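Local coordinates for NANS (YJHS), A 9-O-acetyl N-acetylneuraminic acid esterase (Escherichia coli O157:H7 EDL933, PDB 3PT5), which probably removes the 9-O-acetyl group from 9-O-acetyl-N-acetylneuraminate, a host sialic acid on which the bacterium can then grow, at residues L167-R172 against F214-L218; S17-Y21 against N178-K182. One frame throughout, in Å; residues are numbered along the deposited sequence.

Contact 1 (L167-R172 against F214-L218); sequences LVSRTR and FRRDL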
# COMPACT_ATOMS: atom_id res chain seq x y z
N LEU A 167 -6.66 3.66 9.93
CA LEU A 167 -5.32 3.11 10.09
C LEU A 167 -5.11 2.46 11.47
O LEU A 167 -4.64 1.32 11.56
CB LEU A 167 -4.29 4.22 9.87
CG LEU A 167 -2.82 3.93 10.10
CD1 LEU A 167 -2.30 2.95 9.06
CD2 LEU A 167 -2.05 5.22 10.06
N VAL A 168 -5.45 3.19 12.52
CA VAL A 168 -5.29 2.71 13.91
C VAL A 168 -6.28 1.59 14.23
O VAL A 168 -5.89 0.53 14.73
CB VAL A 168 -5.38 3.89 14.92
CG1 VAL A 168 -5.67 3.40 16.37
CG2 VAL A 168 -4.09 4.65 14.92
N SER A 169 -7.54 1.80 13.87
CA SER A 169 -8.60 0.86 14.17
C SER A 169 -8.41 -0.49 13.48
O SER A 169 -8.59 -1.55 14.11
CB SER A 169 -9.97 1.48 13.86
OG SER A 169 -10.78 0.59 13.11
N ARG A 170 -8.00 -0.47 12.20
CA ARG A 170 -7.75 -1.70 11.47
C ARG A 170 -6.48 -2.43 11.93
O ARG A 170 -6.46 -3.64 11.97
CB ARG A 170 -7.69 -1.44 9.96
CG ARG A 170 -9.05 -1.30 9.39
CD ARG A 170 -9.05 -0.68 8.05
NE ARG A 170 -8.55 -1.47 6.93
CZ ARG A 170 -9.17 -2.49 6.35
NH1 ARG A 170 -10.28 -3.03 6.87
NH2 ARG A 170 -8.65 -3.01 5.26
N THR A 171 -5.43 -1.67 12.25
CA THR A 171 -4.21 -2.29 12.78
C THR A 171 -4.48 -2.98 14.11
O THR A 171 -4.05 -4.12 14.34
CB THR A 171 -3.07 -1.26 12.90
OG1 THR A 171 -2.78 -0.76 11.60
CG2 THR A 171 -1.79 -1.90 13.49
N ARG A 172 -5.23 -2.29 14.97
CA ARG A 172 -5.59 -2.86 16.28
C ARG A 172 -6.42 -4.11 16.07
O ARG A 172 -6.17 -5.11 16.73
CB ARG A 172 -6.42 -1.88 17.08
CG ARG A 172 -5.66 -0.85 17.82
CD ARG A 172 -6.66 0.10 18.47
NE ARG A 172 -6.04 0.99 19.43
CZ ARG A 172 -6.48 2.21 19.74
NH1 ARG A 172 -7.57 2.71 19.15
NH2 ARG A 172 -5.83 2.94 20.64
N PHE A 214 0.05 7.30 16.41
CA PHE A 214 -0.08 5.89 16.09
C PHE A 214 0.60 5.03 17.17
O PHE A 214 0.04 4.04 17.66
CB PHE A 214 0.51 5.63 14.68
CG PHE A 214 0.40 4.19 14.22
CD1 PHE A 214 -0.75 3.74 13.57
CD2 PHE A 214 1.48 3.29 14.37
CE1 PHE A 214 -0.86 2.41 13.11
CE2 PHE A 214 1.38 1.96 13.92
CZ PHE A 214 0.22 1.51 13.28
N ARG A 215 1.82 5.40 17.52
CA ARG A 215 2.62 4.64 18.50
C ARG A 215 2.01 4.69 19.90
O ARG A 215 1.97 3.66 20.58
CB ARG A 215 4.07 5.11 18.47
CG ARG A 215 4.76 4.72 17.17
CD ARG A 215 6.16 5.29 17.02
NE ARG A 215 6.80 4.67 15.86
CZ ARG A 215 8.01 4.97 15.36
NH1 ARG A 215 8.79 5.91 15.89
NH2 ARG A 215 8.44 4.29 14.28
N ARG A 216 1.49 5.85 20.29
CA ARG A 216 0.77 5.98 21.56
C ARG A 216 -0.44 5.05 21.54
O ARG A 216 -0.64 4.26 22.47
CB ARG A 216 0.33 7.43 21.84
CG ARG A 216 1.50 8.38 22.17
CD ARG A 216 1.02 9.72 22.72
NE ARG A 216 0.31 10.52 21.71
CZ ARG A 216 0.88 11.38 20.87
NH1 ARG A 216 2.19 11.58 20.90
NH2 ARG A 216 0.13 12.05 20.01
N ASP A 217 -1.21 5.09 20.45
CA ASP A 217 -2.45 4.33 20.33
C ASP A 217 -2.30 2.80 20.22
O ASP A 217 -3.26 2.06 20.49
CB ASP A 217 -3.30 4.86 19.16
CG ASP A 217 -3.90 6.23 19.44
OD1 ASP A 217 -3.93 6.66 20.60
OD2 ASP A 217 -4.36 6.89 18.49
N LEU A 218 -1.11 2.33 19.84
CA LEU A 218 -0.86 0.90 19.67
C LEU A 218 0.03 0.32 20.78
O LEU A 218 0.12 -0.91 20.92
CB LEU A 218 -0.21 0.62 18.30
CG LEU A 218 -1.14 0.48 17.08
CD1 LEU A 218 -2.03 -0.74 17.27
CD2 LEU A 218 -1.99 1.73 16.84

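Contact 2 (S17-Y21 against N178-K182); sequences SPDYY and NPQNK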
# COMPACT_ATOMS: atom_id res chain seq x y z
N SER A 17 -5.74 -23.62 7.86
CA SER A 17 -5.62 -22.21 8.23
C SER A 17 -4.48 -22.00 9.23
O SER A 17 -4.18 -22.88 10.04
CB SER A 17 -6.94 -21.68 8.75
OG SER A 17 -7.26 -22.32 9.96
N PRO A 18 -3.79 -20.85 9.14
CA PRO A 18 -2.64 -20.62 10.01
C PRO A 18 -3.00 -20.56 11.49
O PRO A 18 -4.16 -20.25 11.84
CB PRO A 18 -2.13 -19.24 9.57
CG PRO A 18 -2.58 -19.12 8.15
CD PRO A 18 -3.93 -19.80 8.11
N ASP A 19 -2.01 -20.81 12.35
CA ASP A 19 -2.19 -20.62 13.79
C ASP A 19 -2.24 -19.15 14.16
O ASP A 19 -2.88 -18.77 15.13
CB ASP A 19 -1.06 -21.24 14.60
CG ASP A 19 -1.18 -22.73 14.74
OD1 ASP A 19 -2.30 -23.27 14.60
OD2 ASP A 19 -0.14 -23.35 15.04
N TYR A 20 -1.50 -18.34 13.41
CA TYR A 20 -1.43 -16.90 13.69
C TYR A 20 -0.79 -16.23 12.49
O TYR A 20 -0.37 -16.89 11.55
CB TYR A 20 -0.62 -16.59 14.99
CG TYR A 20 0.85 -16.90 14.86
CD1 TYR A 20 1.76 -15.89 14.50
CD2 TYR A 20 1.35 -18.20 15.05
CE1 TYR A 20 3.12 -16.17 14.31
CE2 TYR A 20 2.69 -18.48 14.88
CZ TYR A 20 3.58 -17.46 14.51
OH TYR A 20 4.92 -17.74 14.35
N TYR A 21 -0.74 -14.90 12.54
CA TYR A 21 -0.29 -14.08 11.39
C TYR A 21 0.79 -13.09 11.80
O TYR A 21 0.79 -12.56 12.90
CB TYR A 21 -1.45 -13.28 10.77
CG TYR A 21 -2.48 -14.18 10.09
CD1 TYR A 21 -2.32 -14.52 8.76
CD2 TYR A 21 -3.59 -14.68 10.79
CE1 TYR A 21 -3.22 -15.34 8.12
CE2 TYR A 21 -4.52 -15.52 10.14
CZ TYR A 21 -4.30 -15.84 8.80
OH TYR A 21 -5.13 -16.67 8.07
N ASN A 178 -6.07 -12.31 17.15
CA ASN A 178 -5.33 -13.48 17.63
C ASN A 178 -4.16 -12.95 18.47
O ASN A 178 -3.33 -12.21 17.94
CB ASN A 178 -4.86 -14.26 16.39
CG ASN A 178 -4.21 -15.60 16.72
OD1 ASN A 178 -3.57 -15.77 17.75
ND2 ASN A 178 -4.34 -16.54 15.79
N PRO A 179 -4.12 -13.25 19.79
CA PRO A 179 -3.04 -12.69 20.61
C PRO A 179 -1.64 -13.16 20.20
O PRO A 179 -0.65 -12.55 20.62
CB PRO A 179 -3.39 -13.17 22.04
CG PRO A 179 -4.26 -14.33 21.86
CD PRO A 179 -5.07 -14.04 20.60
N GLN A 180 -1.55 -14.21 19.38
CA GLN A 180 -0.25 -14.64 18.85
C GLN A 180 0.19 -13.90 17.58
O GLN A 180 1.28 -14.16 17.01
CB GLN A 180 -0.28 -16.13 18.52
CG GLN A 180 -0.02 -17.08 19.67
CD GLN A 180 0.05 -18.50 19.16
OE1 GLN A 180 -0.98 -19.13 18.91
NE2 GLN A 180 1.26 -18.99 18.95
N ASN A 181 -0.67 -13.01 17.08
CA ASN A 181 -0.28 -12.24 15.90
C ASN A 181 0.87 -11.32 16.24
O ASN A 181 0.95 -10.81 17.36
CB ASN A 181 -1.48 -11.47 15.35
CG ASN A 181 -2.47 -12.36 14.61
OD1 ASN A 181 -2.24 -13.56 14.39
ND2 ASN A 181 -3.58 -11.76 14.20
N LYS A 182 1.78 -11.12 15.28
CA LYS A 182 2.98 -10.32 15.50
C LYS A 182 3.03 -9.18 14.49
O LYS A 182 2.80 -9.42 13.32
CB LYS A 182 4.23 -11.19 15.34
CG LYS A 182 4.39 -12.30 16.42
CD LYS A 182 4.40 -11.77 17.85
CE LYS A 182 4.65 -12.91 18.86
NZ LYS A 182 4.57 -12.41 20.26

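Contact 1 (L167-R172 against F214-L218)
V168 CG2, L167 CG and T171 CG2 come at the F214 ring obliquely along its CD1–CE1–CZ side, V168 CG2 closest at 3.7 Å from F214 CD1; L218 CD2, from the same helix as the ring, lies over one face, offset toward the rim. The R172 guanidinium carries V168 CG1 against one face and has D217 O at its edge, 27° out of its plane. Two neighbouring helices of an SGNH-hydrolase α/β fold, 162-176 and 203-218, meet here, their local axes 10.4 Å apart and inclined at 36°. CG of F214 lies anti to the backbone N, which swings the ring across to the other helix; W233 packs edge-to-face against it. L218 CD1 touches T171 CG2 and R172 CG. T171 turns its hydroxyl back to L167 O, which also accepts T171 N, and to T25 of strand 20-28. D217 OD2 bonds to Y164 OH; OD1 is 4.2 Å from R172 NH2, beyond a salt bridge, though the opposite charges may still attract. R172 instead grips the last turn of helix 203-218: NH2 meets a lone pair of D217 O at 2.7 Å through a bent N-H (134°), and NE adds a weak bond at 3.2 Å to D217 O.

Contact 2 (S17-Y21 against N178-K182)
With chi1 at -75°, N181 sets its CG beside its own backbone N and brings OD1 to the amide of Y21, whereas N178, whose CG is anti to the backbone N (chi1 -173°), reaches out with ND2 to D19. N181 OD1 accepts Y21 N at 2.7 Å, the N-H standing well above the amide plane and not on a lone pair; the same oxygen lies near the plane of the Y21 ring, at its edge. N181 ND2 bonds to A174 O, so the amide is held from both ends and its rotation is fixed. N178 ND2 donates to D19 O at 2.7 Å, somewhat tilted from the carbonyl plane, while N178 OD1 accepts Q180 N at 3.0 Å in an Asx turn. N181 N also bonds back to N178 O, closing a type I β turn. The Y20 side chain crosses that of Q180 at about a right angle, CB against CB at 3.6 Å, and Q180 O approaches the ring obliquely, 3.1 Å from Y20 CD1. Beyond the turn K182 N donates to Y21 O at 3.0 Å, and K182 pairs again with V23. Asparagine side chains thus bridge the backbones where the loop before strand 182-189 meets the entry to strand 20-28, the parallel pair at the centre of the mixed sheet of an α/β SGNH-hydrolase fold.

Overall arrangement
From the N terminus the chain passes S17-Y21 and runs through strand 20-28, the middle strand of the seven-stranded mixed sheet. Much later comes helix 162-176, carrying the first half of contact 1. The loop after it returns to the chain start, and contact 2 closes a loop with 156 residues between its segments. Strand 182-189 then runs beside strand 20-28, and helix 203-218 packs back on helix 162-176, closing the shorter loop of contact 1, with 41 intervening residues. The two loops cross. The contacts are centred 18 Å apart and do not touch: contact 2 joins the beginnings of adjacent strands, contact 1 the two helices before and after strand 182-189.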